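Local coordinates for substrate binding periplasmic protein (PDB 3LOP) that binds leucine and probably serves as the periplasmic substrate-binding component of a transport system, at residues A[176-188]-A[203-215]. Sequence-based numbering, arbitrary orientation.
Sequences ASYPRNTANVGPA and GATAEPAAQFVRQ
The ring of Y178 lies with one face against P208, a CH-pi contact in which CB of P208 stands 3.7 Å from the Y178 ring centroid, shifted slightly toward the rim. A204 approaches the same ring obliquely, its CB 3.3 Å from CE2 of Y178. A second flat group, the ring of F212, takes the carbonyl oxygen of A188 at its edge and in its plane.

The pair illustrates how a buried phenol can be fixed: P208 positions the ring, and two hydrogen bonds hold its OH. With CG set between the backbone N and the carbonyl carbon (chi1 73°), the Y178 ring reaches the start of helix 206-218, where N of T205 donates to OH of Y178 over 3.0 Å at 154°. The hydroxyl also hydrogen-bonds OE1 of Q149, which probably limits its turning about the CZ-OH bond. T205 belongs to the leucine pocket, which makes Y178 a second-shell residue behind a first-shell one. A water bridges the segments, donating to O of T182 and hydrogen-bonded to OG1 of T205.

Beside P208, CB of A183 meets CG of E207 at 3.4 Å, while the carboxylate of E207 hydrogen-bonds S17. V185 follows along the helix: CG1 packs 3.7 Å from CB of P208, the two side chains crossing at about a right angle, and CG2 turns to the backbone of F212.

The contact joins successive beta-alpha units of a parallel sheet, ordered 174-178, 144-149, 199-203, 224-227, in one lobe of a periplasmic binding protein. The loop after edge strand 174-178, with its type II turn from P179 to T182, leads to helix 186-194, passing across the N-terminal part of helix 206-218; F212 packs on V189 and L192 of helix 186-194, and A210 and V213 meet helix 233-240.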
loop_
_atom_site.group_PDB
_atom_site.type_symbol
_atom_site.label_atom_id
_atom_site.label_comp_id
_atom_site.label_asym_id
_atom_site.label_seq_id
_atom_site.Cartn_x
_atom_site.Cartn_y
_atom_site.Cartn_z
ATOM N N ALA A 176 -16.055 14.961 -3.229
ATOM C CA ALA A 176 -17.172 14.077 -2.928
ATOM C C ALA A 176 -16.637 12.869 -2.175
ATOM O O ALA A 176 -15.567 12.352 -2.493
ATOM C CB ALA A 176 -17.853 13.637 -4.214
ATOM N N SER A 177 -17.399 12.413 -1.187
ATOM C CA SER A 177 -16.981 11.286 -0.366
ATOM C C SER A 177 -17.799 10.017 -0.559
ATOM O O SER A 177 -18.810 10.006 -1.257
ATOM C CB SER A 177 -17.051 11.686 1.106
ATOM O OG SER A 177 -18.399 11.897 1.499
ATOM N N TYR A 178 -17.330 8.945 0.072
ATOM C CA TYR A 178 -18.006 7.654 0.055
ATOM C C TYR A 178 -17.623 6.997 1.384
ATOM O O TYR A 178 -16.559 7.279 1.933
ATOM C CB TYR A 178 -17.549 6.806 -1.140
ATOM C CG TYR A 178 -16.159 6.238 -1.005
ATOM C CD1 TYR A 178 -15.936 5.050 -0.305
ATOM C CD2 TYR A 178 -15.062 6.905 -1.538
ATOM C CE1 TYR A 178 -14.650 4.549 -0.134
ATOM C CE2 TYR A 178 -13.773 6.411 -1.372
ATOM C CZ TYR A 178 -13.575 5.236 -0.668
ATOM O OH TYR A 178 -12.303 4.753 -0.481
ATOM N N PRO A 179 -18.488 6.125 1.924
ATOM C CA PRO A 179 -18.242 5.435 3.200
ATOM C C PRO A 179 -17.138 4.380 3.167
ATOM O O PRO A 179 -17.056 3.594 2.227
ATOM C CB PRO A 179 -19.601 4.809 3.526
ATOM C CG PRO A 179 -20.580 5.625 2.721
ATOM C CD PRO A 179 -19.848 5.847 1.440
ATOM N N ARG A 180 -16.300 4.357 4.201
ATOM C CA ARG A 180 -15.220 3.378 4.262
ATOM C C ARG A 180 -15.800 1.967 4.314
ATOM O O ARG A 180 -16.910 1.754 4.807
ATOM C CB ARG A 180 -14.328 3.613 5.492
ATOM C CG ARG A 180 -14.842 2.983 6.788
ATOM C CD ARG A 180 -13.987 3.383 7.984
ATOM N NE ARG A 180 -12.575 3.050 7.805
ATOM C CZ ARG A 180 -12.049 1.843 7.996
ATOM N NH1 ARG A 180 -12.811 0.827 8.382
ATOM N NH2 ARG A 180 -10.753 1.654 7.797
ATOM N N ASN A 181 -15.036 1.013 3.800
ATOM C CA ASN A 181 -15.429 -0.390 3.776
ATOM C C ASN A 181 -16.636 -0.662 2.886
ATOM O O ASN A 181 -17.337 -1.660 3.055
ATOM C CB ASN A 181 -15.696 -0.894 5.196
ATOM C CG ASN A 181 -14.794 -2.052 5.576
ATOM O OD1 ASN A 181 -13.912 -2.445 4.808
ATOM N ND2 ASN A 181 -15.008 -2.605 6.764
ATOM N N THR A 182 -16.877 0.239 1.940
ATOM C CA THR A 182 -17.976 0.078 0.997
ATOM C C THR A 182 -17.501 0.586 -0.352
ATOM O O THR A 182 -16.397 1.118 -0.474
ATOM C CB THR A 182 -19.217 0.917 1.372
ATOM O OG1 THR A 182 -18.990 2.287 1.016
ATOM C CG2 THR A 182 -19.508 0.825 2.858
ATOM N N ALA A 183 -18.348 0.414 -1.358
ATOM C CA ALA A 183 -18.063 0.888 -2.702
ATOM C C ALA A 183 -19.274 1.719 -3.127
ATOM O O ALA A 183 -19.598 1.807 -4.308
ATOM C CB ALA A 183 -17.864 -0.287 -3.651
ATOM N N ASN A 184 -19.943 2.319 -2.146
ATOM C CA ASN A 184 -21.122 3.139 -2.417
ATOM C C ASN A 184 -20.696 4.529 -2.865
ATOM O O ASN A 184 -20.701 5.483 -2.082
ATOM C CB ASN A 184 -22.006 3.231 -1.171
ATOM C CG ASN A 184 -22.543 1.878 -0.739
ATOM O OD1 ASN A 184 -22.855 1.028 -1.574
ATOM N ND2 ASN A 184 -22.667 1.678 0.567
ATOM N N VAL A 185 -20.350 4.632 -4.143
ATOM C CA VAL A 185 -19.880 5.881 -4.724
ATOM C C VAL A 185 -20.890 6.606 -5.612
ATOM O O VAL A 185 -20.573 7.644 -6.189
ATOM C CB VAL A 185 -18.602 5.634 -5.555
ATOM C CG1 VAL A 185 -17.495 5.087 -4.659
ATOM C CG2 VAL A 185 -18.895 4.648 -6.674
ATOM N N GLY A 186 -22.102 6.064 -5.717
ATOM C CA GLY A 186 -23.118 6.686 -6.552
ATOM C C GLY A 186 -23.241 8.191 -6.376
ATOM O O GLY A 186 -23.117 8.943 -7.345
ATOM N N PRO A 187 -23.498 8.663 -5.150
ATOM C CA PRO A 187 -23.632 10.099 -4.888
ATOM C C PRO A 187 -22.386 10.879 -5.303
ATOM O O PRO A 187 -22.478 12.004 -5.793
ATOM C CB PRO A 187 -23.881 10.148 -3.384
ATOM C CG PRO A 187 -24.622 8.870 -3.134
ATOM C CD PRO A 187 -23.829 7.879 -3.947
ATOM N N ALA A 188 -21.219 10.272 -5.110
ATOM C CA ALA A 188 -19.965 10.924 -5.471
ATOM C C ALA A 188 -19.857 11.077 -6.984
ATOM O O ALA A 188 -19.375 12.097 -7.483
ATOM C CB ALA A 188 -18.788 10.121 -4.940
ATOM N N GLY A 203 -8.700 9.562 -3.771
ATOM C CA GLY A 203 -8.139 9.274 -2.461
ATOM C C GLY A 203 -9.049 8.202 -1.905
ATOM O O GLY A 203 -9.804 8.427 -0.956
ATOM N N ALA A 204 -8.972 7.025 -2.516
ATOM C CA ALA A 204 -9.832 5.912 -2.155
ATOM C C ALA A 204 -9.145 4.561 -2.222
ATOM O O ALA A 204 -7.975 4.451 -2.592
ATOM C CB ALA A 204 -11.035 5.906 -3.081
ATOM N N THR A 205 -9.899 3.531 -1.852
ATOM C CA THR A 205 -9.407 2.165 -1.890
ATOM C C THR A 205 -9.805 1.549 -3.229
ATOM O O THR A 205 -10.569 2.138 -3.994
ATOM C CB THR A 205 -9.977 1.342 -0.723
ATOM O OG1 THR A 205 -11.404 1.469 -0.698
ATOM C CG2 THR A 205 -9.403 1.845 0.600
ATOM N N ALA A 206 -9.283 0.359 -3.503
ATOM C CA ALA A 206 -9.515 -0.331 -4.765
ATOM C C ALA A 206 -10.941 -0.444 -5.297
ATOM O O ALA A 206 -11.220 0.013 -6.409
ATOM C CB ALA A 206 -8.881 -1.719 -4.702
ATOM N N GLU A 207 -11.840 -1.044 -4.521
ATOM C CA GLU A 207 -13.212 -1.238 -4.987
ATOM C C GLU A 207 -13.978 0.050 -5.280
ATOM O O GLU A 207 -14.551 0.194 -6.359
ATOM C CB GLU A 207 -13.998 -2.112 -4.006
ATOM C CG GLU A 207 -15.391 -2.468 -4.514
ATOM C CD GLU A 207 -16.092 -3.505 -3.657
ATOM O OE1 GLU A 207 -16.252 -3.271 -2.441
ATOM O OE2 GLU A 207 -16.490 -4.554 -4.204
ATOM N N PRO A 208 -14.021 0.993 -4.325
ATOM C CA PRO A 208 -14.753 2.225 -4.631
ATOM C C PRO A 208 -14.117 2.980 -5.799
ATOM O O PRO A 208 -14.813 3.587 -6.610
ATOM C CB PRO A 208 -14.703 3.003 -3.312
ATOM C CG PRO A 208 -13.496 2.445 -2.607
ATOM C CD PRO A 208 -13.582 0.975 -2.920
ATOM N N ALA A 209 -12.793 2.933 -5.892
ATOM C CA ALA A 209 -12.105 3.608 -6.986
ATOM C C ALA A 209 -12.556 3.014 -8.320
ATOM O O ALA A 209 -12.873 3.746 -9.259
ATOM C CB ALA A 209 -10.591 3.460 -6.834
ATOM N N ALA A 210 -12.587 1.687 -8.394
ATOM C CA ALA A 210 -12.993 0.993 -9.613
ATOM C C ALA A 210 -14.435 1.309 -9.991
ATOM O O ALA A 210 -14.732 1.593 -11.154
ATOM C CB ALA A 210 -12.815 -0.509 -9.439
ATOM N N GLN A 211 -15.335 1.262 -9.013
ATOM C CA GLN A 211 -16.736 1.555 -9.276
ATOM C C GLN A 211 -16.912 3.006 -9.704
ATOM O O GLN A 211 -17.688 3.300 -10.614
ATOM C CB GLN A 211 -17.584 1.257 -8.041
ATOM C CG GLN A 211 -17.738 -0.230 -7.777
ATOM C CD GLN A 211 -18.512 -0.934 -8.876
ATOM O OE1 GLN A 211 -18.510 -2.161 -8.963
ATOM N NE2 GLN A 211 -19.188 -0.156 -9.718
ATOM N N PHE A 212 -16.187 3.915 -9.061
ATOM C CA PHE A 212 -16.292 5.318 -9.431
ATOM C C PHE A 212 -15.824 5.520 -10.872
ATOM O O PHE A 212 -16.507 6.153 -11.675
ATOM C CB PHE A 212 -15.444 6.202 -8.510
ATOM C CG PHE A 212 -15.466 7.651 -8.899
ATOM C CD1 PHE A 212 -16.451 8.503 -8.410
ATOM C CD2 PHE A 212 -14.547 8.147 -9.821
ATOM C CE1 PHE A 212 -16.525 9.829 -8.843
ATOM C CE2 PHE A 212 -14.613 9.467 -10.259
ATOM C CZ PHE A 212 -15.604 10.310 -9.769
ATOM N N VAL A 213 -14.654 4.981 -11.198
ATOM C CA VAL A 213 -14.113 5.127 -12.545
ATOM C C VAL A 213 -15.036 4.554 -13.619
ATOM O O VAL A 213 -15.305 5.216 -14.621
ATOM C CB VAL A 213 -12.716 4.472 -12.657
ATOM C CG1 VAL A 213 -12.231 4.503 -14.098
ATOM C CG2 VAL A 213 -11.731 5.220 -11.771
ATOM N N ARG A 214 -15.529 3.336 -13.413
ATOM C CA ARG A 214 -16.417 2.723 -14.397
ATOM C C ARG A 214 -17.670 3.561 -14.627
ATOM O O ARG A 214 -18.033 3.850 -15.768
ATOM C CB ARG A 214 -16.829 1.312 -13.957
ATOM C CG ARG A 214 -17.816 0.642 -14.918
ATOM C CD ARG A 214 -18.273 -0.731 -14.429
ATOM N NE ARG A 214 -17.287 -1.786 -14.656
ATOM C CZ ARG A 214 -16.950 -2.262 -15.852
ATOM N NH1 ARG A 214 -17.515 -1.779 -16.951
ATOM N NH2 ARG A 214 -16.053 -3.235 -15.951
ATOM N N GLN A 215 -18.327 3.947 -13.540
ATOM C CA GLN A 215 -19.554 4.737 -13.615
ATOM C C GLN A 215 -19.337 6.148 -14.145
ATOM O O GLN A 215 -20.122 6.642 -14.953
ATOM C CB GLN A 215 -20.211 4.800 -12.236
ATOM C CG GLN A 215 -20.753 3.460 -11.755
ATOM C CD GLN A 215 -21.158 3.480 -10.294
ATOM O OE1 GLN A 215 -21.817 4.411 -9.832
ATOM N NE2 GLN A 215 -20.776 2.440 -9.558
HETATM O O HOH W 1 -13.805 -0.018 0.420
#